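PDB 4R38: blue-light-activated histidine kinase 2 from Erythrobacter litoralis HTCC2594, which senses blue light through a flavin-binding LOV domain, the part present here, and acts as an ATP-dependent protein histidine kinase linked to light-enhanced bacterial virulence. Local coordinates for residues Ala29-Asp34 with Glu115-Phe120; Glu67-Gly72 with Glu89-Tyr94; Pro23-Ile28 with Gly122-Met127. All blocks are in the same frame, centred on the assembly; numbering follows the deposited sequence.

All three contacts border the riboflavin of this PAS-fold LOV domain. Interactions 1 and 3 join the same two strands, 25-30 and 119-128: interaction 3 pairs them along the flavin, reaching N5 and O4 through Q124, interaction 1 where the pairing gives way to a turn after D30 and a loop before Y119. Interaction 2 lies across the chain's centre from interaction 1, where the loop before helix 71-82 meets outermost strand 87-94. It is a surface contact with few direct bonds and one bridging water. Interactions 1 and 3 are partly buried; the first adds a salt bridge between D30 and R118 to backbone pairing, while the third sets an amide, held by two hydroxyls, against the flavin.

Interaction 1: residues Ala29-Asp34 with Glu115-Phe120; sequences ADISQD and EKCRYF. With RBF (riboflavin), chain E.
D30 takes hold of R118 through a single carboxylate oxygen. R118 comes side-on, with NE 3.0 Å and NH2 2.9 Å from D30 OD2, and the carboxylate and guanidinium planes stand 70° apart. Both bonds are bent, and NH2 uses the syn lone pair of OD2. The R118 side chain runs extended from CG to NE, with CG pointing away from the residue's own N (chi1 172°), and this carries the guanidinium out to the acid. S32 sits over one face of that group, its OG 3.1 Å from R118 CZ. I31 CD1 packs 3.5 Å from F120 CD2 and also meets the sulfur of C117, which lies in the plane of the F120 ring at its edge.

Backbone pairing backs up these side chains. A29 and F120 form an antiparallel hydrogen-bonded pair joining strands 25-30 and 119-128 of the PAS-fold sheet, and I31 N, just beyond the strand, donates to R118 O at 2.8 Å. A29 CB and F120 both approach the methyl groups of the riboflavin; A29 CB is 3.9 Å from C7M.

The type I turn from D30 to Q33 brings further donors to the acid. D30 OD1 accepts from S32 N in an Asx turn and from S32 OG at 2.8 Å, while Q33 NE2 reaches OD2 from above the carboxylate plane. With five donor bonds on its two oxygens, D30 is probably kept ionised. Farther out, a disulfide to C84 tethers C117, and I81 of helix 71-82 packs on both I31 and F120.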
loop_
_atom_site.group_PDB
_atom_site.type_symbol
_atom_site.label_atom_id
_atom_site.label_comp_id
_atom_site.label_asym_id
_atom_site.label_seq_id
_atom_site.Cartn_x
_atom_site.Cartn_y
_atom_site.Cartn_z
ATOM N N ALA A 29 4.774 3.970 -4.687
ATOM C CA ALA A 29 4.844 5.186 -3.867
ATOM C C ALA A 29 6.204 5.823 -4.023
ATOM O O ALA A 29 7.183 5.121 -4.169
ATOM C CB ALA A 29 4.624 4.853 -2.418
ATOM N N ASP A 30 6.261 7.156 -3.972
ATOM C CA ASP A 30 7.532 7.857 -3.973
ATOM C C ASP A 30 7.841 8.138 -2.508
ATOM O O ASP A 30 7.285 9.075 -1.914
ATOM C CB ASP A 30 7.421 9.148 -4.789
ATOM C CG ASP A 30 8.764 9.881 -4.918
ATOM O OD1 ASP A 30 9.610 9.704 -4.015
ATOM O OD2 ASP A 30 8.980 10.622 -5.918
ATOM N N ILE A 31 8.657 7.282 -1.896
ATOM C CA ILE A 31 8.903 7.376 -0.456
ATOM C C ILE A 31 9.937 8.435 -0.090
ATOM O O ILE A 31 10.252 8.610 1.088
ATOM C CB ILE A 31 9.279 6.003 0.186
ATOM C CG1 ILE A 31 10.609 5.474 -0.330
ATOM C CG2 ILE A 31 8.127 4.991 -0.031
ATOM C CD1 ILE A 31 11.218 4.410 0.545
ATOM N N SER A 32 10.430 9.158 -1.077
ATOM C CA SER A 32 11.321 10.265 -0.791
ATOM C C SER A 32 10.485 11.533 -0.588
ATOM O O SER A 32 10.971 12.503 -0.023
ATOM C CB SER A 32 12.337 10.450 -1.927
ATOM O OG SER A 32 11.753 11.166 -2.995
ATOM N N GLN A 33 9.241 11.534 -1.070
ATOM C CA GLN A 33 8.353 12.693 -0.889
ATOM C C GLN A 33 7.653 12.673 0.456
ATOM O O GLN A 33 7.393 11.618 1.023
ATOM C CB GLN A 33 7.278 12.762 -1.973
ATOM C CG GLN A 33 7.809 13.152 -3.347
ATOM C CD GLN A 33 6.695 13.339 -4.356
ATOM O OE1 GLN A 33 5.771 14.116 -4.137
ATOM N NE2 GLN A 33 6.777 12.622 -5.469
ATOM N N ASP A 34 7.311 13.855 0.958
ATOM C CA ASP A 34 6.643 13.947 2.228
ATOM C C ASP A 34 5.393 13.055 2.312
ATOM O O ASP A 34 4.475 13.163 1.508
ATOM C CB ASP A 34 6.269 15.391 2.498
ATOM C CG ASP A 34 5.692 15.576 3.867
ATOM O OD1 ASP A 34 6.480 15.736 4.823
ATOM O OD2 ASP A 34 4.452 15.536 3.986
ATOM N N GLU A 115 20.591 3.192 -4.423
ATOM C CA GLU A 115 21.111 3.548 -3.108
ATOM C C GLU A 115 20.252 4.601 -2.415
ATOM O O GLU A 115 20.201 4.650 -1.188
ATOM C CB GLU A 115 22.539 4.070 -3.239
ATOM C CG GLU A 115 22.662 5.257 -4.175
ATOM C CD GLU A 115 24.065 5.819 -4.219
ATOM O OE1 GLU A 115 24.360 6.743 -3.427
ATOM O OE2 GLU A 115 24.868 5.333 -5.049
ATOM N N LYS A 116 19.586 5.441 -3.204
ATOM C CA LYS A 116 18.706 6.479 -2.661
ATOM C C LYS A 116 17.318 5.935 -2.298
ATOM O O LYS A 116 16.557 6.604 -1.595
ATOM C CB LYS A 116 18.569 7.641 -3.655
ATOM C CG LYS A 116 19.884 8.390 -3.934
ATOM C CD LYS A 116 20.486 8.965 -2.656
ATOM C CE LYS A 116 21.732 9.802 -2.917
ATOM N NZ LYS A 116 22.357 10.255 -1.635
ATOM N N CYS A 117 17.011 4.730 -2.784
ATOM C CA CYS A 117 15.736 4.038 -2.517
ATOM C C CYS A 117 14.497 4.932 -2.541
ATOM O O CYS A 117 13.814 5.123 -1.534
ATOM C CB CYS A 117 15.814 3.297 -1.195
ATOM S SG CYS A 117 14.326 2.312 -0.832
ATOM N N ARG A 118 14.189 5.447 -3.717
ATOM C CA ARG A 118 13.153 6.449 -3.857
ATOM C C ARG A 118 11.750 5.872 -3.975
ATOM O O ARG A 118 10.799 6.471 -3.530
ATOM C CB ARG A 118 13.461 7.286 -5.095
ATOM C CG ARG A 118 12.375 8.244 -5.468
ATOM C CD ARG A 118 12.880 9.272 -6.467
ATOM N NE ARG A 118 11.949 10.371 -6.415
ATOM C CZ ARG A 118 12.226 11.601 -5.998
ATOM N NH1 ARG A 118 13.475 11.975 -5.697
ATOM N NH2 ARG A 118 11.243 12.477 -5.971
ATOM N N TYR A 119 11.627 4.725 -4.631
ATOM C CA TYR A 119 10.317 4.178 -4.929
ATOM C C TYR A 119 10.087 2.830 -4.264
ATOM O O TYR A 119 10.991 1.997 -4.181
ATOM C CB TYR A 119 10.168 3.992 -6.439
ATOM C CG TYR A 119 10.307 5.270 -7.249
ATOM C CD1 TYR A 119 9.237 6.164 -7.371
ATOM C CD2 TYR A 119 11.507 5.595 -7.851
ATOM C CE1 TYR A 119 9.376 7.331 -8.135
ATOM C CE2 TYR A 119 11.648 6.737 -8.603
ATOM C CZ TYR A 119 10.587 7.616 -8.723
ATOM O OH TYR A 119 10.752 8.767 -9.475
ATOM N N PHE A 120 8.849 2.623 -3.852
ATOM C CA PHE A 120 8.429 1.361 -3.258
ATOM C C PHE A 120 7.280 0.882 -4.106
ATOM O O PHE A 120 6.447 1.674 -4.529
ATOM C CB PHE A 120 7.979 1.557 -1.814
ATOM C CG PHE A 120 8.885 0.917 -0.789
ATOM C CD1 PHE A 120 8.394 -0.033 0.087
ATOM C CD2 PHE A 120 10.214 1.280 -0.695
ATOM C CE1 PHE A 120 9.224 -0.625 1.015
ATOM C CE2 PHE A 120 11.050 0.677 0.241
ATOM C CZ PHE A 120 10.547 -0.257 1.093
HETATM N N1 RBF E . -1.102 0.124 3.895
HETATM C C2 RBF E . -2.361 -0.386 3.904
HETATM O O2 RBF E . -3.030 -0.333 4.919
HETATM N N3 RBF E . -2.859 -0.965 2.769
HETATM C C4 RBF E . -2.177 -0.966 1.602
HETATM O O4 RBF E . -2.658 -1.497 0.575
HETATM C C4A RBF E . -0.889 -0.377 1.539
HETATM N N5 RBF E . -0.161 -0.299 0.396
HETATM C C5A RBF E . 1.051 0.282 0.390
HETATM C C6 RBF E . 1.845 0.361 -0.788
HETATM C C7 RBF E . 3.094 0.979 -0.794
HETATM C C7M RBF E . 3.862 0.997 -2.140
HETATM C C8 RBF E . 3.599 1.513 0.391
HETATM C C8M RBF E . 4.963 2.194 0.513
HETATM C C9 RBF E . 2.859 1.435 1.538
HETATM C C9A RBF E . 1.574 0.818 1.583
HETATM N N10 RBF E . 0.849 0.796 2.763
HETATM C C10 RBF E . -0.398 0.188 2.763
HETATM C "C1'" RBF E . 1.377 1.268 4.044
HETATM C "C2'" RBF E . 1.062 2.705 4.444
HETATM O "O2'" RBF E . 1.129 3.484 3.319
HETATM C "C3'" RBF E . 2.080 3.165 5.482
HETATM O "O3'" RBF E . 3.359 3.194 4.913
HETATM C "C4'" RBF E . 2.120 2.233 6.691
HETATM O "O4'" RBF E . 0.871 2.174 7.329
HETATM C "C5'" RBF E . 3.170 2.695 7.693
HETATM O "O5'" RBF E . 2.891 4.017 8.118
#

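Interaction 2: residues Glu67-Gly72 with Glu89-Tyr94; sequences EKTDPG and ETIYNY. With RBF (riboflavin), chain E.
Two side-chain donors grip one backbone oxygen here: T69 OG1 donates to Y92 O at 2.7 Å, and N93 ND2 reaches the same oxygen from above the carbonyl plane. OG1 lies anti to the carbonyl carbon of T69 (chi1 -62°), which turns the methyl CG2 the other way, onto I91 CG1 at 3.7 Å. One residue along the loop the link runs through water, which accepts from D70 N at 2.9 Å and from Y92 N at 3.0 Å, a pair of donors that could not bond each other directly.

The contact joins the loop leading into helix 71-82, with D70 at the N-cap, to outermost strand 87-94 of the PAS sheet. From that strand N93 faces the flavin: its OD1 accepts from riboflavin N3 at 2.9 Å and its ND2 donates to O2, a two-bond amide pairing with the pyrimidine edge. N103 also donates to N93 OD1, helping to set the amide's rotation.

Toward the solvent side, K68 N donates to Y94 OH at 3.1 Å, reaching the tyrosine at its ring edge. The K68 side chain lies alongside Y92, pointing the same way, with CB 3.8 Å from Y92 CD2, yet it crosses Y94 at about a right angle. W102 meets the Y92 ring edge-to-face.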
loop_
_atom_site.group_PDB
_atom_site.type_symbol
_atom_site.label_atom_id
_atom_site.label_comp_id
_atom_site.label_asym_id
_atom_site.label_seq_id
_atom_site.Cartn_x
_atom_site.Cartn_y
_atom_site.Cartn_z
ATOM N N GLU A 67 -9.980 1.657 12.492
ATOM C CA GLU A 67 -10.016 1.438 13.914
ATOM C C GLU A 67 -9.468 0.056 14.297
ATOM O O GLU A 67 -8.823 -0.091 15.336
ATOM C CB GLU A 67 -11.465 1.640 14.418
ATOM C CG GLU A 67 -12.012 3.086 14.235
ATOM C CD GLU A 67 -11.875 3.655 12.798
ATOM O OE1 GLU A 67 -11.983 2.883 11.803
ATOM O OE2 GLU A 67 -11.638 4.881 12.667
ATOM N N LYS A 68 -9.698 -0.944 13.454
ATOM C CA LYS A 68 -9.281 -2.316 13.760
ATOM C C LYS A 68 -7.858 -2.668 13.292
ATOM O O LYS A 68 -7.344 -3.741 13.596
ATOM C CB LYS A 68 -10.278 -3.311 13.157
ATOM C CG LYS A 68 -11.701 -3.199 13.707
ATOM C CD LYS A 68 -12.596 -4.246 13.048
ATOM C CE LYS A 68 -14.029 -4.218 13.573
ATOM N NZ LYS A 68 -14.866 -5.252 12.896
ATOM N N THR A 69 -7.209 -1.757 12.575
ATOM C CA THR A 69 -5.868 -1.993 12.055
ATOM C C THR A 69 -4.857 -2.148 13.183
ATOM O O THR A 69 -4.776 -1.308 14.085
ATOM C CB THR A 69 -5.471 -0.825 11.163
ATOM O OG1 THR A 69 -6.385 -0.749 10.059
ATOM C CG2 THR A 69 -4.054 -0.969 10.661
ATOM N N ASP A 70 -4.108 -3.234 13.140
ATOM C CA ASP A 70 -3.155 -3.562 14.191
ATOM C C ASP A 70 -1.962 -2.609 14.186
ATOM O O ASP A 70 -1.314 -2.455 13.164
ATOM C CB ASP A 70 -2.620 -4.972 13.941
ATOM C CG ASP A 70 -1.731 -5.454 15.063
ATOM O OD1 ASP A 70 -2.262 -5.778 16.134
ATOM O OD2 ASP A 70 -0.505 -5.533 14.888
ATOM N N PRO A 71 -1.635 -1.991 15.333
ATOM C CA PRO A 71 -0.489 -1.066 15.313
ATOM C C PRO A 71 0.873 -1.742 15.150
ATOM O O PRO A 71 1.794 -1.132 14.572
ATOM C CB PRO A 71 -0.572 -0.351 16.666
ATOM C CG PRO A 71 -1.390 -1.242 17.533
ATOM C CD PRO A 71 -2.357 -1.949 16.608
ATOM N N GLY A 72 1.009 -2.972 15.626
ATOM C CA GLY A 72 2.232 -3.733 15.421
ATOM C C GLY A 72 2.552 -3.949 13.948
ATOM O O GLY A 72 3.693 -3.766 13.503
ATOM N N GLU A 89 2.857 -8.367 5.149
ATOM C CA GLU A 89 1.967 -8.274 6.309
ATOM C C GLU A 89 0.519 -8.420 5.856
ATOM O O GLU A 89 0.148 -7.924 4.793
ATOM C CB GLU A 89 2.075 -6.905 7.008
ATOM C CG GLU A 89 3.378 -6.620 7.727
ATOM C CD GLU A 89 3.570 -7.472 8.966
ATOM O OE1 GLU A 89 2.558 -7.849 9.609
ATOM O OE2 GLU A 89 4.744 -7.761 9.292
ATOM N N THR A 90 -0.303 -9.070 6.679
ATOM C CA THR A 90 -1.747 -9.063 6.480
ATOM C C THR A 90 -2.377 -8.035 7.423
ATOM O O THR A 90 -2.272 -8.161 8.636
ATOM C CB THR A 90 -2.329 -10.450 6.721
ATOM O OG1 THR A 90 -1.669 -11.383 5.852
ATOM C CG2 THR A 90 -3.828 -10.471 6.443
ATOM N N ILE A 91 -3.034 -7.032 6.849
ATOM C CA ILE A 91 -3.478 -5.853 7.597
ATOM C C ILE A 91 -4.970 -5.592 7.318
ATOM O O ILE A 91 -5.462 -5.822 6.212
ATOM C CB ILE A 91 -2.601 -4.639 7.211
ATOM C CG1 ILE A 91 -2.800 -3.477 8.176
ATOM C CG2 ILE A 91 -2.838 -4.243 5.736
ATOM C CD1 ILE A 91 -1.798 -2.344 7.976
ATOM N N TYR A 92 -5.707 -5.163 8.326
ATOM C CA TYR A 92 -7.123 -4.862 8.154
ATOM C C TYR A 92 -7.329 -3.494 7.523
ATOM O O TYR A 92 -6.838 -2.480 8.016
ATOM C CB TYR A 92 -7.855 -4.935 9.494
ATOM C CG TYR A 92 -9.353 -5.151 9.353
ATOM C CD1 TYR A 92 -9.869 -6.423 9.135
ATOM C CD2 TYR A 92 -10.246 -4.086 9.430
ATOM C CE1 TYR A 92 -11.235 -6.631 9.014
ATOM C CE2 TYR A 92 -11.621 -4.288 9.289
ATOM C CZ TYR A 92 -12.103 -5.561 9.096
ATOM O OH TYR A 92 -13.460 -5.773 8.964
ATOM N N ASN A 93 -8.070 -3.482 6.429
ATOM C CA ASN A 93 -8.282 -2.284 5.644
ATOM C C ASN A 93 -9.778 -2.131 5.445
ATOM O O ASN A 93 -10.553 -3.039 5.777
ATOM C CB ASN A 93 -7.616 -2.372 4.272
ATOM C CG ASN A 93 -6.110 -1.978 4.254
ATOM O OD1 ASN A 93 -5.495 -2.016 3.192
ATOM N ND2 ASN A 93 -5.537 -1.607 5.410
ATOM N N TYR A 94 -10.168 -0.996 4.873
ATOM C CA TYR A 94 -11.560 -0.658 4.679
ATOM C C TYR A 94 -11.731 -0.134 3.269
ATOM O O TYR A 94 -10.958 0.709 2.813
ATOM C CB TYR A 94 -11.970 0.436 5.679
ATOM C CG TYR A 94 -11.890 -0.001 7.132
ATOM C CD1 TYR A 94 -13.012 -0.464 7.796
ATOM C CD2 TYR A 94 -10.677 0.027 7.824
ATOM C CE1 TYR A 94 -12.953 -0.864 9.147
ATOM C CE2 TYR A 94 -10.595 -0.368 9.154
ATOM C CZ TYR A 94 -11.743 -0.818 9.813
ATOM O OH TYR A 94 -11.665 -1.218 11.120
HETATM N N1 RBF E . -1.102 0.124 3.895
HETATM C C2 RBF E . -2.361 -0.386 3.904
HETATM O O2 RBF E . -3.030 -0.333 4.919
HETATM N N3 RBF E . -2.859 -0.965 2.769
HETATM C C4 RBF E . -2.177 -0.966 1.602
HETATM O O4 RBF E . -2.658 -1.497 0.575
HETATM C C4A RBF E . -0.889 -0.377 1.539
HETATM N N5 RBF E . -0.161 -0.299 0.396
HETATM C C5A RBF E . 1.051 0.282 0.390
HETATM C C6 RBF E . 1.845 0.361 -0.788
HETATM C C7 RBF E . 3.094 0.979 -0.794
HETATM C C7M RBF E . 3.862 0.997 -2.140
HETATM C C8 RBF E . 3.599 1.513 0.391
HETATM C C8M RBF E . 4.963 2.194 0.513
HETATM C C9 RBF E . 2.859 1.435 1.538
HETATM C C9A RBF E . 1.574 0.818 1.583
HETATM N N10 RBF E . 0.849 0.796 2.763
HETATM C C10 RBF E . -0.398 0.188 2.763
HETATM C "C1'" RBF E . 1.377 1.268 4.044
HETATM C "C2'" RBF E . 1.062 2.705 4.444
HETATM O "O2'" RBF E . 1.129 3.484 3.319
HETATM C "C3'" RBF E . 2.080 3.165 5.482
HETATM O "O3'" RBF E . 3.359 3.194 4.913
HETATM C "C4'" RBF E . 2.120 2.233 6.691
HETATM O "O4'" RBF E . 0.871 2.174 7.329
HETATM C "C5'" RBF E . 3.170 2.695 7.693
HETATM O "O5'" RBF E . 2.891 4.017 8.118
HETATM O O HOH W 1 -4.524 -5.302 11.102
#

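Interaction 3: residues Pro23-Ile28 with Gly122-Met127; sequences PFSLTI and GIQVDM. With RBF (riboflavin), chain E.
T27 and Q124 cross at about a right angle, and a bond joins them where they meet: Q124 NE2 donates to T27 OG1 at 3.2 Å, with the hydroxyl lying in the plane of the amide. A bend at chi2 (82°) folds the Q124 chain so that its amide lies between two neighbours on the adjoining strand. The other end of that amide faces S25, whose OG donates to Q124 OE1 at 2.7 Å, tilted 30° from the carbonyl plane. S25 OG is anti to the backbone nitrogen of its own residue (chi1 177°), which brings it to OE1.

This is the pairing of strands 25-30 and 119-128 in the antiparallel PAS sheet, and the face bearing T27 and Q124 looks onto the riboflavin. T27 and G122 form a hydrogen-bonded pair, with T27 N donating to G122 O at 3.0 Å and G122 N returning the bond. G122, with no side chain, lies beside the flavin, its N 3.8 Å from C7M; T27 OG1 stands 3.3 Å from ring atom C6. On the reverse face L26 pairs with I123, and F24 leans obliquely on I123, whose CG2 is 3.9 Å from F24 CD1. A water that accepts from S25 N and donates to Q124 O continues the strand link, and M48 of helix 43-49 packs against both S25 and Q124.

Toward the flavin, Q124 NE2 makes weak bonds to O4 and N5, each 3.4 Å long. Because S25 holds OE1 and T27 accepts from NE2, the amide is oriented with its nitrogen toward the flavin. In LOV domains generally, the equivalent glutamine is thought to sense N5 protonation when the cysteine adduct forms; C61 is not attached to the flavin in this model, but the geometry is consistent with such a role.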
loop_
_atom_site.group_PDB
_atom_site.type_symbol
_atom_site.label_atom_id
_atom_site.label_comp_id
_atom_site.label_asym_id
_atom_site.label_seq_id
_atom_site.Cartn_x
_atom_site.Cartn_y
_atom_site.Cartn_z
ATOM N N PRO A 23 -3.371 -8.406 -13.621
ATOM C CA PRO A 23 -4.427 -9.144 -12.912
ATOM C C PRO A 23 -4.248 -9.183 -11.398
ATOM O O PRO A 23 -4.560 -10.190 -10.743
ATOM C CB PRO A 23 -4.286 -10.562 -13.488
ATOM C CG PRO A 23 -2.848 -10.669 -13.792
ATOM C CD PRO A 23 -2.462 -9.329 -14.338
ATOM N N PHE A 24 -3.749 -8.085 -10.845
ATOM C CA PHE A 24 -3.565 -7.977 -9.423
ATOM C C PHE A 24 -3.338 -6.514 -9.096
ATOM O O PHE A 24 -2.791 -5.752 -9.899
ATOM C CB PHE A 24 -2.406 -8.844 -8.933
ATOM C CG PHE A 24 -1.158 -8.724 -9.760
ATOM C CD1 PHE A 24 -0.248 -7.700 -9.531
ATOM C CD2 PHE A 24 -0.873 -9.657 -10.754
ATOM C CE1 PHE A 24 0.923 -7.594 -10.300
ATOM C CE2 PHE A 24 0.291 -9.565 -11.525
ATOM C CZ PHE A 24 1.191 -8.534 -11.296
ATOM N N SER A 25 -3.804 -6.133 -7.921
ATOM C CA SER A 25 -3.684 -4.755 -7.423
ATOM C C SER A 25 -2.213 -4.425 -7.233
ATOM O O SER A 25 -1.460 -5.185 -6.618
ATOM C CB SER A 25 -4.444 -4.620 -6.104
ATOM O OG SER A 25 -4.300 -3.310 -5.520
ATOM N N LEU A 26 -1.792 -3.307 -7.814
ATOM C CA LEU A 26 -0.417 -2.855 -7.706
ATOM C C LEU A 26 -0.397 -1.359 -7.459
ATOM O O LEU A 26 -1.231 -0.626 -7.996
ATOM C CB LEU A 26 0.338 -3.204 -8.982
ATOM C CG LEU A 26 1.852 -2.919 -8.979
ATOM C CD1 LEU A 26 2.611 -4.025 -9.692
ATOM C CD2 LEU A 26 2.127 -1.569 -9.602
ATOM N N THR A 27 0.553 -0.934 -6.624
ATOM C CA THR A 27 0.714 0.460 -6.238
ATOM C C THR A 27 2.198 0.793 -6.222
ATOM O O THR A 27 3.035 -0.074 -5.976
ATOM C CB THR A 27 0.179 0.713 -4.832
ATOM O OG1 THR A 27 0.904 -0.097 -3.895
ATOM C CG2 THR A 27 -1.320 0.398 -4.736
ATOM N N ILE A 28 2.538 2.046 -6.510
ATOM C CA ILE A 28 3.918 2.488 -6.416
ATOM C C ILE A 28 3.860 3.793 -5.640
ATOM O O ILE A 28 2.983 4.605 -5.913
ATOM C CB ILE A 28 4.547 2.753 -7.791
ATOM C CG1 ILE A 28 4.601 1.456 -8.638
ATOM C CG2 ILE A 28 5.956 3.336 -7.672
ATOM C CD1 ILE A 28 4.944 1.695 -10.075
ATOM N N GLY A 122 4.179 -2.175 -4.184
ATOM C CA GLY A 122 3.412 -3.094 -3.357
ATOM C C GLY A 122 2.309 -3.764 -4.168
ATOM O O GLY A 122 1.746 -3.158 -5.086
ATOM N N ILE A 123 2.027 -5.027 -3.861
ATOM C CA ILE A 123 0.807 -5.650 -4.352
ATOM C C ILE A 123 -0.084 -5.958 -3.170
ATOM O O ILE A 123 0.399 -6.164 -2.044
ATOM C CB ILE A 123 1.057 -6.932 -5.171
ATOM C CG1 ILE A 123 1.775 -7.976 -4.321
ATOM C CG2 ILE A 123 1.828 -6.577 -6.426
ATOM C CD1 ILE A 123 1.893 -9.311 -5.014
ATOM N N GLN A 124 -1.389 -5.915 -3.430
ATOM C CA GLN A 124 -2.404 -6.166 -2.442
ATOM C C GLN A 124 -3.257 -7.323 -2.895
ATOM O O GLN A 124 -3.742 -7.341 -4.029
ATOM C CB GLN A 124 -3.323 -4.968 -2.300
ATOM C CG GLN A 124 -2.642 -3.758 -1.779
ATOM C CD GLN A 124 -1.895 -2.954 -2.811
ATOM O OE1 GLN A 124 -2.099 -3.093 -4.015
ATOM N NE2 GLN A 124 -1.018 -2.072 -2.329
ATOM N N VAL A 125 -3.452 -8.264 -1.985
ATOM C CA VAL A 125 -4.316 -9.408 -2.223
ATOM C C VAL A 125 -5.435 -9.399 -1.188
ATOM O O VAL A 125 -5.188 -9.455 0.018
ATOM C CB VAL A 125 -3.548 -10.729 -2.089
ATOM C CG1 VAL A 125 -4.484 -11.915 -2.367
ATOM C CG2 VAL A 125 -2.359 -10.752 -3.025
ATOM N N ASP A 126 -6.664 -9.314 -1.678
ATOM C CA ASP A 126 -7.863 -9.341 -0.853
ATOM C C ASP A 126 -8.094 -10.741 -0.278
ATOM O O ASP A 126 -8.395 -11.677 -1.033
ATOM C CB ASP A 126 -9.036 -8.926 -1.741
ATOM C CG ASP A 126 -10.313 -8.651 -0.974
ATOM O OD1 ASP A 126 -10.462 -9.084 0.195
ATOM O OD2 ASP A 126 -11.186 -7.997 -1.581
ATOM N N MET A 127 -7.967 -10.881 1.048
ATOM C CA MET A 127 -8.168 -12.168 1.715
ATOM C C MET A 127 -9.572 -12.266 2.326
ATOM O O MET A 127 -9.882 -13.236 3.020
ATOM C CB MET A 127 -7.122 -12.380 2.813
ATOM C CG MET A 127 -5.681 -12.357 2.337
ATOM S SD MET A 127 -5.363 -13.723 1.225
ATOM C CE MET A 127 -3.670 -13.435 0.676
HETATM N N1 RBF E . -1.102 0.124 3.895
HETATM C C2 RBF E . -2.361 -0.386 3.904
HETATM O O2 RBF E . -3.030 -0.333 4.919
HETATM N N3 RBF E . -2.859 -0.965 2.769
HETATM C C4 RBF E . -2.177 -0.966 1.602
HETATM O O4 RBF E . -2.658 -1.497 0.575
HETATM C C4A RBF E . -0.889 -0.377 1.539
HETATM N N5 RBF E . -0.161 -0.299 0.396
HETATM C C5A RBF E . 1.051 0.282 0.390
HETATM C C6 RBF E . 1.845 0.361 -0.788
HETATM C C7 RBF E . 3.094 0.979 -0.794
HETATM C C7M RBF E . 3.862 0.997 -2.140
HETATM C C8 RBF E . 3.599 1.513 0.391
HETATM C C8M RBF E . 4.963 2.194 0.513
HETATM C C9 RBF E . 2.859 1.435 1.538
HETATM C C9A RBF E . 1.574 0.818 1.583
HETATM N N10 RBF E . 0.849 0.796 2.763
HETATM C C10 RBF E . -0.398 0.188 2.763
HETATM C "C1'" RBF E . 1.377 1.268 4.044
HETATM C "C2'" RBF E . 1.062 2.705 4.444
HETATM O "O2'" RBF E . 1.129 3.484 3.319
HETATM C "C3'" RBF E . 2.080 3.165 5.482
HETATM O "O3'" RBF E . 3.359 3.194 4.913
HETATM C "C4'" RBF E . 2.120 2.233 6.691
HETATM O "O4'" RBF E . 0.871 2.174 7.329
HETATM C "C5'" RBF E . 3.170 2.695 7.693
HETATM O "O5'" RBF E . 2.891 4.017 8.118
HETATM O O HOH W 2 -4.798 -8.142 -6.236
#